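Local coordinates for mandelate racemase/muconate lactonizing enzyme family protein (Azoarcus sp., PDB 2QDE), which belongs to the enolase superfamily, pairing an alpha/beta capping domain with a TIM-like barrel that holds a barium ion in this structure, at residues 57-61 with 100-104; 246-250 with 272-276. One frame throughout, in Å; residues are numbered along the deposited sequence.

Contact 1: 57-61 with 100-104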
# COMPACT_ATOMS: atom_id res chain seq x y z
N TYR A 57 2.49 -33.59 0.65
CA TYR A 57 2.08 -32.78 -0.50
C TYR A 57 0.59 -32.46 -0.55
O TYR A 57 0.20 -31.32 -0.79
CB TYR A 57 2.47 -33.47 -1.82
CG TYR A 57 2.17 -32.60 -3.02
CD1 TYR A 57 3.01 -31.53 -3.36
CD2 TYR A 57 1.03 -32.80 -3.80
CE1 TYR A 57 2.72 -30.69 -4.43
CE2 TYR A 57 0.72 -31.96 -4.87
CZ TYR A 57 1.57 -30.91 -5.18
OH TYR A 57 1.28 -30.08 -6.24
N ARG A 58 -0.24 -33.48 -0.32
CA ARG A 58 -1.69 -33.31 -0.36
C ARG A 58 -2.36 -33.52 1.01
O ARG A 58 -3.34 -32.86 1.34
CB ARG A 58 -2.28 -34.29 -1.39
CG ARG A 58 -3.78 -34.15 -1.66
CD ARG A 58 -4.07 -32.98 -2.60
NE ARG A 58 -3.82 -31.69 -1.98
CZ ARG A 58 -4.57 -31.17 -1.01
NH1 ARG A 58 -5.62 -31.83 -0.54
NH2 ARG A 58 -4.25 -29.98 -0.50
N GLY A 59 -1.84 -34.46 1.79
CA GLY A 59 -2.42 -34.73 3.10
C GLY A 59 -3.58 -35.71 3.06
O GLY A 59 -4.27 -35.92 4.07
N GLU A 60 -3.81 -36.33 1.91
CA GLU A 60 -4.90 -37.30 1.78
C GLU A 60 -4.37 -38.73 1.69
O GLU A 60 -3.25 -38.97 1.22
CB GLU A 60 -5.78 -36.95 0.58
CG GLU A 60 -6.52 -35.63 0.78
CD GLU A 60 -7.31 -35.18 -0.44
OE1 GLU A 60 -8.31 -35.85 -0.79
OE2 GLU A 60 -6.93 -34.16 -1.05
N THR A 61 -5.17 -39.68 2.15
CA THR A 61 -4.77 -41.08 2.14
C THR A 61 -5.84 -41.92 1.46
O THR A 61 -6.91 -41.43 1.13
CB THR A 61 -4.61 -41.63 3.57
OG1 THR A 61 -5.87 -41.56 4.25
CG2 THR A 61 -3.55 -40.83 4.34
N ASN A 100 -9.73 -31.76 0.89
CA ASN A 100 -10.00 -33.05 0.23
C ASN A 100 -9.96 -32.92 -1.29
O ASN A 100 -10.70 -33.61 -2.00
CB ASN A 100 -11.37 -33.60 0.65
CG ASN A 100 -11.37 -34.12 2.07
OD1 ASN A 100 -11.07 -35.29 2.31
ND2 ASN A 100 -11.69 -33.24 3.02
N ASN A 101 -9.09 -32.05 -1.78
CA ASN A 101 -8.96 -31.80 -3.21
C ASN A 101 -8.74 -33.04 -4.06
O ASN A 101 -9.32 -33.15 -5.14
CB ASN A 101 -7.82 -30.80 -3.45
CG ASN A 101 -8.08 -29.46 -2.79
OD1 ASN A 101 -8.45 -29.40 -1.62
ND2 ASN A 101 -7.86 -28.38 -3.53
N GLN A 102 -7.91 -33.98 -3.60
CA GLN A 102 -7.64 -35.18 -4.39
C GLN A 102 -8.87 -36.08 -4.51
O GLN A 102 -9.10 -36.68 -5.56
CB GLN A 102 -6.47 -35.96 -3.79
CG GLN A 102 -6.11 -37.24 -4.53
CD GLN A 102 -4.77 -37.80 -4.10
OE1 GLN A 102 -4.35 -37.60 -2.97
NE2 GLN A 102 -4.10 -38.51 -5.00
N ALA A 103 -9.65 -36.16 -3.44
CA ALA A 103 -10.87 -36.97 -3.43
C ALA A 103 -11.87 -36.33 -4.40
O ALA A 103 -12.51 -37.03 -5.19
CB ALA A 103 -11.46 -37.02 -2.03
N LYS A 104 -12.00 -35.01 -4.33
CA LYS A 104 -12.91 -34.28 -5.21
C LYS A 104 -12.46 -34.44 -6.66
O LYS A 104 -13.28 -34.66 -7.55
CB LYS A 104 -12.92 -32.79 -4.85
CG LYS A 104 -13.53 -32.45 -3.50
CD LYS A 104 -13.31 -30.97 -3.17
CE LYS A 104 -14.00 -30.57 -1.88
NZ LYS A 104 -13.62 -29.20 -1.43
O HOH W 1 -2.44 -37.50 -0.95
O HOH W 2 -9.50 -37.45 1.04
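The carboxylate of Glu60 lies across the first turn of helix 101-119 and takes up two of its backbone N-H groups, one on each oxygen. Gln102 N gives the shorter bond, 2.7 Å to Glu60 OE2, and Ala103 N reaches Glu60 OE1 at 3.0 Å. Both arrive on the syn side of the carboxylate, each slightly tilted from its plane, a two-pronged grip that should restrict rotation of the group. Glu60 CG lies anti to the carbonyl carbon (chi1 -66°) and the chain beyond it is extended, which carries the acid straight to the helix end. The anti side of OE2 belongs to Arg58, whose NH1 donates to Glu60 OE2 at 2.7 Å, nearly in the guanidinium plane, as a salt bridge. Bent at chi2 and chi3, Arg58 crosses Asn101 at about a right angle, with Asn101 CB over one guanidinium face, 3.7 Å above its plane. The aliphatic part of Arg58 runs antiparallel to Gln102, whose amide NE2 bonds to Ala50 O and Asp52 O. One water links Glu60 OE1 to Asn100 OD1, while Asn100 ND2 bonds to Arg98 O of its own chain and to Gly59 O of the second subunit. Positive charge from Arg58 and the helix dipole should both favour an ionised Glu60. Here a carboxylate from a distant loop binds first-turn N-H groups of a helix in the capping domain of the enolase fold, beside a subunit interface.

Contact 2: 246-250 with 272-276; sequences DESAQ and QKAGG. With BA (barium ion), chain I.
With CG of Lys273 anti to its backbone N (chi1 178°) and a single bend at chi3 (59°), the lysine chain leaves the short helix 271-274 and delivers NZ into the turn at Asp246-Ala249. Asp246 meets it with its own CG anti to N (chi1 175°), which sets the carboxylate between the ammonium and the metal. Lys273 NZ forms a salt bridge with Asp246 OD1 at 2.7 Å, nearly along the C-O axis of that oxygen, while Asp246 OD2 binds the barium ion, also at 2.7 Å. The same NZ donates to Asp246 O at 2.8 Å from well above the carbonyl plane; Ala249 N approaches this oxygen from the opposite face, closing the type I beta turn. A weak bond runs from NZ to Ala249 O, and Met268 O is a further acceptor around the ammonium, so the buried charge is met by several oxygens. Lys273 CG packs on Gln250 CG at 3.7 Å as the two chains cross. Farther along, a water donates to both Gln250 O and Ala274 O and joins the two backbones. Glu221, Asp195 and Asn197 supply the other protein ligands of the barium. Lys273 probably helps to position Asp246 from the second shell. Carboxylates at successive barrel strand ends gathered round one cation are the hallmark of the metal site in enolase superfamily barrels.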
# COMPACT_ATOMS: atom_id res chain seq x y z
N ASP A 246 4.44 -24.06 -6.47
CA ASP A 246 3.69 -25.28 -6.69
C ASP A 246 2.74 -25.40 -5.51
O ASP A 246 1.57 -25.03 -5.60
CB ASP A 246 4.60 -26.51 -6.75
CG ASP A 246 3.83 -27.82 -6.85
OD1 ASP A 246 2.58 -27.80 -6.92
OD2 ASP A 246 4.49 -28.88 -6.86
N GLU A 247 3.26 -25.89 -4.39
CA GLU A 247 2.47 -26.05 -3.19
C GLU A 247 1.72 -24.77 -2.81
O GLU A 247 0.59 -24.84 -2.34
CB GLU A 247 3.35 -26.51 -2.02
CG GLU A 247 3.76 -27.97 -2.09
CD GLU A 247 5.03 -28.22 -2.89
OE1 GLU A 247 5.33 -27.44 -3.82
OE2 GLU A 247 5.72 -29.22 -2.59
N SER A 248 2.34 -23.61 -3.02
CA SER A 248 1.70 -22.34 -2.70
C SER A 248 0.51 -22.04 -3.59
O SER A 248 -0.43 -21.35 -3.17
CB SER A 248 2.71 -21.19 -2.81
OG SER A 248 3.71 -21.29 -1.82
N ALA A 249 0.53 -22.56 -4.82
CA ALA A 249 -0.54 -22.34 -5.79
C ALA A 249 -1.55 -23.48 -5.83
O ALA A 249 -1.52 -24.32 -6.73
CB ALA A 249 0.05 -22.14 -7.18
N GLN A 250 -2.45 -23.49 -4.86
CA GLN A 250 -3.46 -24.54 -4.80
C GLN A 250 -4.88 -24.06 -5.07
O GLN A 250 -5.57 -24.58 -5.96
CB GLN A 250 -3.40 -25.22 -3.43
CG GLN A 250 -4.44 -26.30 -3.22
CD GLN A 250 -4.39 -26.87 -1.82
OE1 GLN A 250 -3.36 -27.41 -1.40
NE2 GLN A 250 -5.49 -26.76 -1.10
N GLN A 272 -4.92 -33.04 -9.28
CA GLN A 272 -5.37 -33.46 -7.95
C GLN A 272 -5.25 -32.33 -6.92
O GLN A 272 -6.00 -32.28 -5.95
CB GLN A 272 -4.59 -34.69 -7.47
CG GLN A 272 -4.88 -35.95 -8.29
CD GLN A 272 -3.89 -36.16 -9.42
OE1 GLN A 272 -3.31 -35.21 -9.95
NE2 GLN A 272 -3.70 -37.42 -9.80
N LYS A 273 -4.30 -31.42 -7.13
CA LYS A 273 -4.12 -30.31 -6.21
C LYS A 273 -5.25 -29.30 -6.44
O LYS A 273 -5.86 -28.80 -5.48
CB LYS A 273 -2.77 -29.64 -6.45
CG LYS A 273 -2.51 -28.43 -5.56
CD LYS A 273 -1.14 -27.80 -5.84
CE LYS A 273 -1.01 -27.34 -7.29
NZ LYS A 273 0.27 -26.61 -7.53
N ALA A 274 -5.52 -29.02 -7.71
CA ALA A 274 -6.56 -28.08 -8.09
C ALA A 274 -7.93 -28.56 -7.63
O ALA A 274 -8.79 -27.75 -7.28
CB ALA A 274 -6.56 -27.89 -9.61
N GLY A 275 -8.14 -29.88 -7.66
CA GLY A 275 -9.41 -30.43 -7.22
C GLY A 275 -10.27 -31.01 -8.33
O GLY A 275 -11.45 -31.29 -8.11
N GLY A 276 -9.70 -31.21 -9.51
CA GLY A 276 -10.47 -31.76 -10.62
C GLY A 276 -10.25 -30.98 -11.90
O GLY A 276 -9.66 -29.90 -11.88
BA BA I . 6.83 -29.70 -5.91
O HOH W 3 -8.08 -25.09 -7.26

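Overall arrangement
From the N terminus the chain builds strands 5-15, 31-40 and 45-49 before it reaches contact 1, which closes a loop of 38 residues containing helices 62-78 and 86-96. The barrel follows, and contact 2 closes a shorter loop of 21 residues through helix 252-261 and strand 266-269. The two loops are in series, neither nested nor crossed, and belong to different domains: contact 1 to the capping domain, contact 2 to the barrel. Their centres are nevertheless only about 10 Å apart. Probable hydrogen bonds from Tyr57 OH to Asp246 OD1 and from Asn101 ND2 to Lys273 O join them across the domain boundary, and both touch the second subunit.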